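Local coordinates for Non-fluorescent flavoprotein (Photobacterium phosphoreum, PDB 1FVP), which binds FMN carrying a covalently attached myristate, probably a product of the bioluminescence reaction, and forms a homodimer related to bacterial luciferase, at residues 8-13 / 43-48; 84-89 / 115-120; 143-148 / 201-206. One frame throughout, in Å; residues are numbered along the deposited sequence.

Interaction 1. Residues 8-13 / 43-48; sequences VFFVNF and DVINID. With FMA (6-(3-tetradecanoic acid) flavine mononucleotide), chain E.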
# COMPACT_ATOMS: atom_id res chain seq x y z
N VAL A 8 0.45 -11.31 -1.82
CA VAL A 8 -0.91 -11.55 -2.33
C VAL A 8 -1.51 -10.19 -2.67
O VAL A 8 -1.08 -9.18 -2.07
CB VAL A 8 -1.73 -12.31 -1.26
CG1 VAL A 8 -3.23 -12.21 -1.48
CG2 VAL A 8 -1.31 -13.76 -1.10
N PHE A 9 -2.46 -10.17 -3.59
CA PHE A 9 -3.11 -8.90 -3.97
C PHE A 9 -4.59 -9.20 -4.25
O PHE A 9 -4.94 -10.36 -4.50
CB PHE A 9 -2.45 -8.23 -5.14
CG PHE A 9 -2.83 -8.72 -6.51
CD1 PHE A 9 -3.91 -8.15 -7.19
CD2 PHE A 9 -2.10 -9.74 -7.11
CE1 PHE A 9 -4.25 -8.59 -8.45
CE2 PHE A 9 -2.44 -10.20 -8.39
CZ PHE A 9 -3.52 -9.62 -9.04
N PHE A 10 -5.36 -8.14 -4.24
CA PHE A 10 -6.80 -8.15 -4.46
C PHE A 10 -7.19 -6.95 -5.36
O PHE A 10 -6.61 -5.87 -5.16
CB PHE A 10 -7.58 -7.98 -3.16
CG PHE A 10 -7.21 -8.79 -1.97
CD1 PHE A 10 -6.25 -8.36 -1.08
CD2 PHE A 10 -7.87 -9.99 -1.72
CE1 PHE A 10 -5.93 -9.12 0.04
CE2 PHE A 10 -7.57 -10.79 -0.61
CZ PHE A 10 -6.59 -10.33 0.27
N VAL A 11 -8.15 -7.13 -6.26
CA VAL A 11 -8.52 -5.92 -7.04
C VAL A 11 -9.45 -5.21 -6.06
O VAL A 11 -9.64 -5.72 -4.94
CB VAL A 11 -9.03 -6.25 -8.41
CG1 VAL A 11 -8.03 -7.06 -9.24
CG2 VAL A 11 -10.36 -6.97 -8.34
N ASN A 12 -10.01 -4.10 -6.41
CA ASN A 12 -10.92 -3.35 -5.52
C ASN A 12 -12.03 -2.94 -6.48
O ASN A 12 -11.91 -1.95 -7.23
CB ASN A 12 -10.20 -2.24 -4.80
CG ASN A 12 -11.05 -1.29 -3.99
OD1 ASN A 12 -12.18 -1.60 -3.57
ND2 ASN A 12 -10.50 -0.09 -3.74
N PHE A 13 -13.05 -3.78 -6.41
CA PHE A 13 -14.20 -3.53 -7.30
C PHE A 13 -15.50 -4.08 -6.75
O PHE A 13 -15.52 -4.96 -5.87
CB PHE A 13 -13.80 -4.15 -8.64
CG PHE A 13 -14.27 -3.28 -9.77
CD1 PHE A 13 -15.64 -3.20 -10.04
CD2 PHE A 13 -13.35 -2.55 -10.51
CE1 PHE A 13 -16.10 -2.39 -11.06
CE2 PHE A 13 -13.79 -1.74 -11.55
CZ PHE A 13 -15.17 -1.66 -11.81
N ASP A 43 3.84 -12.58 2.51
CA ASP A 43 4.24 -11.49 3.44
C ASP A 43 3.81 -10.09 3.10
O ASP A 43 4.21 -9.18 3.86
CB ASP A 43 5.66 -11.71 3.91
CG ASP A 43 6.68 -12.20 2.92
OD1 ASP A 43 6.83 -11.59 1.85
OD2 ASP A 43 7.38 -13.19 3.23
N VAL A 44 2.99 -9.81 2.11
CA VAL A 44 2.50 -8.47 1.77
C VAL A 44 1.19 -8.62 0.97
O VAL A 44 1.03 -9.60 0.21
CB VAL A 44 3.52 -7.60 1.06
CG1 VAL A 44 4.91 -7.59 1.66
CG2 VAL A 44 3.66 -7.91 -0.44
N ILE A 45 0.27 -7.70 1.15
CA ILE A 45 -1.02 -7.75 0.44
C ILE A 45 -1.12 -6.42 -0.30
O ILE A 45 -0.70 -5.43 0.31
CB ILE A 45 -2.24 -8.14 1.34
CG1 ILE A 45 -2.86 -6.93 2.06
CG2 ILE A 45 -1.86 -9.28 2.32
CD1 ILE A 45 -3.36 -7.09 3.52
N ASN A 46 -1.62 -6.44 -1.50
CA ASN A 46 -1.76 -5.26 -2.36
C ASN A 46 -3.22 -5.06 -2.72
O ASN A 46 -4.05 -5.92 -2.37
CB ASN A 46 -0.83 -5.59 -3.54
CG ASN A 46 -0.79 -4.61 -4.66
OD1 ASN A 46 -0.39 -3.44 -4.46
ND2 ASN A 46 -1.20 -4.97 -5.87
N ILE A 47 -3.56 -3.97 -3.41
CA ILE A 47 -4.92 -3.66 -3.83
C ILE A 47 -4.98 -2.95 -5.17
O ILE A 47 -5.11 -1.73 -5.22
CB ILE A 47 -5.79 -2.87 -2.78
CG1 ILE A 47 -5.85 -3.63 -1.44
CG2 ILE A 47 -7.22 -2.62 -3.36
CD1 ILE A 47 -7.10 -3.44 -0.56
N ASP A 48 -4.93 -3.71 -6.24
CA ASP A 48 -5.01 -3.22 -7.63
C ASP A 48 -6.30 -2.40 -7.72
O ASP A 48 -7.33 -2.89 -7.24
CB ASP A 48 -4.93 -4.36 -8.63
CG ASP A 48 -4.89 -4.01 -10.10
OD1 ASP A 48 -5.79 -3.33 -10.64
OD2 ASP A 48 -3.89 -4.44 -10.74
N1 FMA E . -20.49 1.43 -1.69
C2 FMA E . -21.46 1.09 -2.55
O2 FMA E . -22.09 1.75 -3.29
N3 FMA E . -21.83 -0.31 -2.63
C4 FMA E . -21.22 -1.25 -1.86
O4 FMA E . -21.61 -2.39 -2.00
C4A FMA E . -20.19 -0.85 -0.95
N5 FMA E . -19.53 -1.66 -0.15
C5A FMA E . -18.55 -1.35 0.71
C6 FMA E . -17.92 -2.28 1.53
C7 FMA E . -16.92 -1.85 2.37
C7M FMA E . -16.13 -2.81 3.33
C8 FMA E . -16.54 -0.46 2.45
C8M FMA E . -15.47 0.04 3.36
C9 FMA E . -17.19 0.44 1.63
C9A FMA E . -18.19 0.07 0.78
N10 FMA E . -18.89 0.91 -0.07
C10 FMA E . -19.86 0.60 -0.93
C1B FMA E . -18.56 2.41 -0.04
C2B FMA E . -19.05 3.09 1.31
O2B FMA E . -20.20 2.42 1.75
C3B FMA E . -19.36 4.53 0.92
O3' FMA E . -20.16 4.59 -0.19
C4B FMA E . -18.07 5.34 0.78
O4' FMA E . -16.92 4.47 1.11
C5B FMA E . -18.16 6.50 1.80
O5' FMA E . -16.87 7.31 1.58
P FMA E . -16.81 8.88 1.45
O1P FMA E . -18.27 9.25 1.88
O2P FMA E . -15.88 9.27 2.49
O3P FMA E . -16.32 9.17 0.20
C1' FMA E . -20.67 -4.33 2.38
O1' FMA E . -20.14 -5.27 3.08
O2' FMA E . -21.92 -4.18 2.36
C2' FMA E . -19.82 -3.89 1.25
C3' FMA E . -18.33 -3.68 1.46
C4' FMA E . -17.47 -4.70 0.81
C5' FMA E . -15.97 -4.51 0.72
C6' FMA E . -15.30 -5.02 -0.50
C7' FMA E . -15.95 -4.72 -1.84
C8' FMA E . -15.39 -5.43 -3.00
C9' FMA E . -13.88 -5.41 -3.24
C11 FMA E . -13.20 -6.60 -2.62
C12 FMA E . -12.44 -6.44 -1.35
C13 FMA E . -11.03 -5.98 -1.36
C14 FMA E . -9.96 -6.96 -0.97
C15 FMA E . -9.32 -6.77 0.36
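The ring of F10 has I45 standing obliquely beside it, with CE1 4.0 Å from I45 CB, and the backbone oxygen of N46 at its edge. Over one face lies the fatty-acid end of the modified flavin, whose terminal carbon C15 sits 3.7 Å above the ring plane, offset toward the rim. The F10 ring reaches this place because CG is anti to the carbonyl carbon (chi1 -47°). On the other side of the sheet, the F9 ring and the N46 amide are turned 62° apart; F9 CB meets N46 CB at 3.5 Å, and the D48 CB methylene lies obliquely to the ring. The W96 ring adds to this cluster.

The two segments are parallel neighbours in a beta-alpha-beta unit, strand 6-11, helix 23-38, strand 42-48, part of a curled sheet that recalls the alpha/beta barrel of bacterial luciferase. V8, F10 and I45 face helix 23-38, with L32 touching both F10 and I45, whereas F9, N46 and D48 face M129 of strand 126-134. Hydrogen bonds from V8 N to V44 O (2.7 Å) and from F10 N to N46 O (3.2 Å) join the parallel strands.

Past the strand, N12 CB packs on I47 CG2, while N12 ND2 bonds to the oxygen of A63 of the second subunit. I47 CD1 approaches the same lipid terminus, 4.1 Å from C15, and F65 of the second subunit packs on I47.

Interaction 2. Residues 84-89 / 115-120; sequences IAAKYA and SKYNKN. With FMA (6-(3-tetradecanoic acid) flavine mononucleotide), chain C.
K87 lays its aliphatic chain over one face of the Y117 ring in a CH-pi contact that joins the C-terminal ends of helices 80-87 and 100-116 at the protein surface. K87 CB stands 4.0 Å from the ring centroid, almost on the ring normal. CG then moves toward the CD1-CE1 side, CD comes within 3.7 Å of Y117 CE1, and CE remains beside that atom. This path follows from CG anti to the backbone N (chi1 -164°) and a chain that stays extended until its last torsion, where the ammonium group turns off. K116 CG covers the opposite face, so two lysine chains sandwich the ring, and Y117 OH is hydrogen-bonded to D83 of helix 80-87.

Beyond the helix end, K119 folds back along the other segment. Its CG lies 3.9 Å from A89 CB, and bends at chi2 and chi3 bring the end of the chain beside the carbonyl of K87; the NZ angle there is too poor for a hydrogen bond.

The neighbouring residues of segment 84-89 serve the flavin: I84 CG2 touches the isoalloxazine at C7, and Y88 OH donates to O2' of the myristate carboxylate at 2.8 Å.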
# COMPACT_ATOMS: atom_id res chain seq x y z
N ILE A 84 11.35 6.85 -16.59
CA ILE A 84 11.51 7.65 -15.40
C ILE A 84 11.92 6.83 -14.18
O ILE A 84 12.75 7.29 -13.37
CB ILE A 84 10.22 8.47 -15.07
CG1 ILE A 84 9.88 9.38 -16.27
CG2 ILE A 84 10.38 9.28 -13.76
CD1 ILE A 84 8.53 10.13 -16.15
N ALA A 85 11.33 5.68 -14.04
CA ALA A 85 11.62 4.80 -12.89
C ALA A 85 13.07 4.33 -12.87
O ALA A 85 13.61 4.04 -11.78
CB ALA A 85 10.59 3.67 -12.88
N ALA A 86 13.65 4.24 -14.07
CA ALA A 86 15.04 3.78 -14.23
C ALA A 86 15.97 4.81 -13.58
O ALA A 86 16.91 4.50 -12.84
CB ALA A 86 15.40 3.62 -15.69
N LYS A 87 15.60 6.04 -13.91
CA LYS A 87 16.29 7.23 -13.41
C LYS A 87 16.59 7.06 -11.93
O LYS A 87 17.79 7.07 -11.56
CB LYS A 87 15.45 8.46 -13.70
CG LYS A 87 16.22 9.76 -13.59
CD LYS A 87 15.51 10.85 -14.40
CE LYS A 87 16.34 12.13 -14.38
NZ LYS A 87 15.40 13.29 -14.41
N TYR A 88 15.57 6.88 -11.09
CA TYR A 88 15.86 6.70 -9.65
C TYR A 88 16.07 5.25 -9.23
O TYR A 88 16.12 5.02 -7.99
CB TYR A 88 14.80 7.36 -8.77
CG TYR A 88 14.50 8.79 -9.13
CD1 TYR A 88 15.24 9.82 -8.54
CD2 TYR A 88 13.51 9.13 -10.05
CE1 TYR A 88 15.00 11.16 -8.85
CE2 TYR A 88 13.25 10.46 -10.36
CZ TYR A 88 13.99 11.46 -9.76
OH TYR A 88 13.79 12.79 -10.02
N ALA A 89 16.20 4.32 -10.15
CA ALA A 89 16.43 2.91 -9.86
C ALA A 89 15.30 2.13 -9.21
O ALA A 89 15.54 0.96 -8.82
CB ALA A 89 17.70 2.78 -8.99
N SER A 115 20.43 1.71 -18.42
CA SER A 115 21.69 1.92 -19.15
C SER A 115 21.99 3.42 -19.24
O SER A 115 22.97 3.92 -18.68
CB SER A 115 21.65 1.34 -20.56
OG SER A 115 22.92 1.45 -21.18
N LYS A 116 21.12 4.09 -19.95
CA LYS A 116 21.12 5.51 -20.23
C LYS A 116 21.62 6.33 -19.06
O LYS A 116 22.73 6.90 -19.13
CB LYS A 116 19.75 5.99 -20.70
CG LYS A 116 19.53 7.49 -20.63
CD LYS A 116 18.59 7.98 -21.70
CE LYS A 116 17.24 7.31 -21.70
NZ LYS A 116 16.21 8.38 -21.55
N TYR A 117 20.87 6.40 -17.99
CA TYR A 117 21.23 7.16 -16.78
C TYR A 117 22.41 6.50 -16.07
O TYR A 117 22.72 6.77 -14.90
CB TYR A 117 19.97 7.28 -15.90
CG TYR A 117 18.73 7.84 -16.55
CD1 TYR A 117 18.54 9.21 -16.73
CD2 TYR A 117 17.70 7.01 -17.00
CE1 TYR A 117 17.40 9.74 -17.32
CE2 TYR A 117 16.55 7.52 -17.59
CZ TYR A 117 16.39 8.89 -17.75
OH TYR A 117 15.25 9.37 -18.34
N ASN A 118 23.10 5.64 -16.78
CA ASN A 118 24.26 4.87 -16.32
C ASN A 118 24.03 4.39 -14.89
O ASN A 118 24.98 4.43 -14.09
CB ASN A 118 25.57 5.61 -16.53
CG ASN A 118 26.39 5.18 -17.74
OD1 ASN A 118 26.06 5.43 -18.91
ND2 ASN A 118 27.51 4.49 -17.47
N LYS A 119 22.82 3.95 -14.62
CA LYS A 119 22.36 3.43 -13.32
C LYS A 119 22.73 1.96 -13.16
O LYS A 119 22.84 1.30 -14.22
CB LYS A 119 20.84 3.53 -13.20
CG LYS A 119 20.31 3.17 -11.81
CD LYS A 119 20.89 4.10 -10.75
CE LYS A 119 20.37 5.51 -10.89
NZ LYS A 119 20.51 6.25 -9.61
N ASN A 120 22.91 1.49 -11.93
CA ASN A 120 23.29 0.07 -11.78
C ASN A 120 22.23 -0.73 -11.02
O ASN A 120 22.34 -0.96 -9.81
CB ASN A 120 24.70 -0.11 -11.23
CG ASN A 120 25.13 -1.57 -11.38
OD1 ASN A 120 24.51 -2.45 -10.77
ND2 ASN A 120 26.16 -1.84 -12.19
N1 FMA C . 4.32 12.95 -14.98
C2 FMA C . 4.12 14.26 -15.16
O2 FMA C . 3.37 14.84 -15.86
N3 FMA C . 4.93 15.21 -14.41
C4 FMA C . 5.86 14.76 -13.55
O4 FMA C . 6.54 15.53 -12.93
C4A FMA C . 6.05 13.37 -13.38
N5 FMA C . 6.94 12.90 -12.56
C5A FMA C . 7.19 11.61 -12.32
C6 FMA C . 8.18 11.18 -11.45
C7 FMA C . 8.34 9.84 -11.23
C7M FMA C . 9.42 9.27 -10.25
C8 FMA C . 7.53 8.87 -11.92
C8M FMA C . 7.70 7.40 -11.72
C9 FMA C . 6.57 9.31 -12.80
C9A FMA C . 6.37 10.64 -13.05
N10 FMA C . 5.40 11.16 -13.92
C10 FMA C . 5.18 12.46 -14.16
C1B FMA C . 4.65 10.19 -14.74
C2B FMA C . 3.20 9.80 -14.93
O2B FMA C . 3.25 8.38 -14.98
C3B FMA C . 2.75 10.32 -16.29
O3' FMA C . 2.60 11.69 -16.24
C4B FMA C . 1.46 9.67 -16.78
O4' FMA C . 1.70 8.22 -16.81
C5B FMA C . 1.06 10.22 -18.16
O5' FMA C . 1.95 9.46 -19.16
P FMA C . 1.56 8.14 -19.96
O1P FMA C . 2.39 7.09 -19.14
O2P FMA C . 0.14 7.98 -19.75
O3P FMA C . 1.85 8.32 -21.29
C1' FMA C . 10.80 13.27 -12.30
O1' FMA C . 11.08 13.51 -13.55
O2' FMA C . 11.62 13.66 -11.47
C2' FMA C . 9.35 13.15 -11.97
C3' FMA C . 9.00 12.23 -10.78
C4' FMA C . 8.32 12.99 -9.70
C5' FMA C . 8.25 12.34 -8.32
C6' FMA C . 7.21 13.07 -7.52
C7' FMA C . 7.29 12.70 -6.04
C8' FMA C . 6.16 13.24 -5.24
C9' FMA C . 6.18 12.98 -3.74
C11 FMA C . 6.12 11.49 -3.47
C12 FMA C . 7.43 10.79 -3.30
C13 FMA C . 7.48 9.32 -3.56
C14 FMA C . 7.03 8.49 -2.38
C15 FMA C . 7.87 7.26 -2.17

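Interaction 3. Residues 143-148 / 201-206; sequences EELKLY and FESMQD
Y148 and E202 run side by side where helix 138-155 packs against the loop joining strand 195-199 to helix 207-227, in the alpha/beta barrel-like fold of the luciferase family. With CG anti to the backbone N (chi1 -158°), the Y148 ring projects from the helix and presents one face to the peptide between E202 and S203. Its OH ends 3.4 Å from E202 CB. A bend at chi2 takes the end of E202 off from the helix, and its carboxylate is turned 79° from the tyrosine ring; E202 OE1 is hydrogen-bonded to T31 OG1 of helix 23-38.

One turn back, L145 has its CG anti to the backbone N as well, and its CD1 methyl meets S203 CB at 3.5 Å. H131 of strand 126-134 lies against both L145 and Y148.

E144 follows a different course. Its first torsion, -140°, departs from a staggered value, but beyond CG the chain is extended and carries the carboxylate across to Q205, whose amide plane is turned 76° from it. E144 OE1 makes a long, weak ion pair with K209 NZ. The backbone N of Q205 donates to E144 OE2 at 3.1 Å, on the syn side but tilted out of the carboxylate plane.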
# COMPACT_ATOMS: atom_id res chain seq x y z
N GLU A 143 -12.87 -20.73 -17.50
CA GLU A 143 -14.21 -20.16 -17.71
C GLU A 143 -14.62 -19.51 -16.39
O GLU A 143 -15.65 -18.83 -16.39
CB GLU A 143 -15.31 -21.07 -18.23
CG GLU A 143 -15.42 -21.27 -19.74
CD GLU A 143 -14.30 -21.95 -20.47
OE1 GLU A 143 -14.10 -23.14 -20.66
OE2 GLU A 143 -13.47 -21.12 -20.96
N GLU A 144 -13.82 -19.68 -15.35
CA GLU A 144 -14.11 -19.08 -14.04
C GLU A 144 -13.39 -17.74 -13.93
O GLU A 144 -13.94 -16.78 -13.35
CB GLU A 144 -13.75 -19.92 -12.83
CG GLU A 144 -14.70 -19.95 -11.66
CD GLU A 144 -14.38 -20.58 -10.36
OE1 GLU A 144 -13.63 -21.52 -10.15
OE2 GLU A 144 -14.98 -20.06 -9.38
N LEU A 145 -12.19 -17.68 -14.48
CA LEU A 145 -11.37 -16.45 -14.44
C LEU A 145 -11.90 -15.46 -15.47
O LEU A 145 -11.67 -14.25 -15.32
CB LEU A 145 -9.91 -16.82 -14.53
CG LEU A 145 -8.82 -15.79 -14.58
CD1 LEU A 145 -8.38 -15.35 -13.20
CD2 LEU A 145 -7.61 -16.39 -15.31
N LYS A 146 -12.60 -15.98 -16.47
CA LYS A 146 -13.19 -15.17 -17.54
C LYS A 146 -14.48 -14.49 -17.06
O LYS A 146 -15.24 -13.90 -17.85
CB LYS A 146 -13.46 -15.91 -18.84
CG LYS A 146 -13.79 -15.02 -20.03
CD LYS A 146 -14.06 -15.79 -21.31
CE LYS A 146 -12.83 -16.49 -21.84
NZ LYS A 146 -13.05 -17.06 -23.20
N LEU A 147 -14.68 -14.59 -15.76
CA LEU A 147 -15.85 -13.99 -15.12
C LEU A 147 -15.37 -12.91 -14.16
O LEU A 147 -16.07 -11.91 -13.94
CB LEU A 147 -16.75 -15.07 -14.56
CG LEU A 147 -18.14 -15.09 -15.22
CD1 LEU A 147 -18.11 -15.96 -16.45
CD2 LEU A 147 -19.17 -15.57 -14.21
N TYR A 148 -14.17 -13.11 -13.62
CA TYR A 148 -13.59 -12.12 -12.69
C TYR A 148 -13.20 -10.86 -13.48
O TYR A 148 -13.31 -9.73 -12.99
CB TYR A 148 -12.40 -12.71 -11.94
CG TYR A 148 -12.09 -11.98 -10.66
CD1 TYR A 148 -12.91 -12.19 -9.54
CD2 TYR A 148 -11.02 -11.10 -10.53
CE1 TYR A 148 -12.66 -11.55 -8.33
CE2 TYR A 148 -10.75 -10.45 -9.32
CZ TYR A 148 -11.57 -10.67 -8.22
OH TYR A 148 -11.34 -10.04 -7.03
N PHE A 201 -5.73 -14.81 -5.79
CA PHE A 201 -6.40 -16.13 -5.90
C PHE A 201 -7.91 -15.90 -5.73
O PHE A 201 -8.58 -16.78 -5.16
CB PHE A 201 -5.94 -17.10 -4.85
CG PHE A 201 -4.54 -17.53 -4.65
CD1 PHE A 201 -3.95 -18.44 -5.51
CD2 PHE A 201 -3.80 -17.07 -3.55
CE1 PHE A 201 -2.64 -18.87 -5.35
CE2 PHE A 201 -2.49 -17.48 -3.35
CZ PHE A 201 -1.92 -18.38 -4.26
N GLU A 202 -8.42 -14.77 -6.16
CA GLU A 202 -9.82 -14.44 -5.96
C GLU A 202 -10.75 -14.80 -7.09
O GLU A 202 -11.92 -14.35 -7.02
CB GLU A 202 -10.07 -12.95 -5.72
CG GLU A 202 -9.59 -12.17 -4.53
CD GLU A 202 -9.63 -12.90 -3.22
OE1 GLU A 202 -8.77 -13.65 -2.81
OE2 GLU A 202 -10.67 -12.62 -2.59
N SER A 203 -10.29 -15.50 -8.09
CA SER A 203 -11.27 -15.82 -9.18
C SER A 203 -11.97 -17.07 -8.68
O SER A 203 -13.12 -17.33 -9.02
CB SER A 203 -10.58 -15.95 -10.49
OG SER A 203 -9.17 -16.13 -10.33
N MET A 204 -11.26 -17.78 -7.84
CA MET A 204 -11.54 -19.03 -7.18
C MET A 204 -12.64 -18.96 -6.12
O MET A 204 -12.38 -18.61 -4.96
CB MET A 204 -10.31 -19.61 -6.46
CG MET A 204 -9.21 -19.98 -7.42
SD MET A 204 -8.26 -21.28 -6.57
CE MET A 204 -6.91 -20.34 -5.87
N GLN A 205 -13.80 -19.38 -6.58
CA GLN A 205 -15.02 -19.41 -5.78
C GLN A 205 -15.00 -20.48 -4.69
O GLN A 205 -15.38 -20.16 -3.56
CB GLN A 205 -16.29 -19.56 -6.62
CG GLN A 205 -16.73 -18.33 -7.40
CD GLN A 205 -17.93 -18.62 -8.27
OE1 GLN A 205 -18.89 -19.29 -7.87
NE2 GLN A 205 -17.91 -18.11 -9.50
N ASP A 206 -14.61 -21.67 -5.02
CA ASP A 206 -14.63 -22.77 -4.01
C ASP A 206 -13.63 -22.52 -2.90
O ASP A 206 -12.56 -23.15 -2.89
CB ASP A 206 -14.51 -24.10 -4.74
CG ASP A 206 -14.46 -25.29 -3.81
OD1 ASP A 206 -14.45 -25.15 -2.57
OD2 ASP A 206 -14.44 -26.40 -4.39

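Overall arrangement
Interactions 1 and 3 meet directly: V11 CG2 packs on Y148 OH at 3.5 Å, and F10 CD2 on E202 CD at 3.7 Å, although their centres are 15 Å apart. Strand 8-11 is thereby tied to the loop 201-206 and to helix 138-155, beside one flavin, with the Y148 side chain about 6 Å from a bound FMA. Interaction 2 is remote, its centre 28 Å from that of interaction 1 and 38 Å from that of interaction 3, on the opposite side of the chain's centre from the latter. Dimerisation reconnects them, since the modified flavin whose fatty chain lies over F10 is also hydrogen-bonded to Y88 of the second subunit, counterpart of the Y88 in interaction 2.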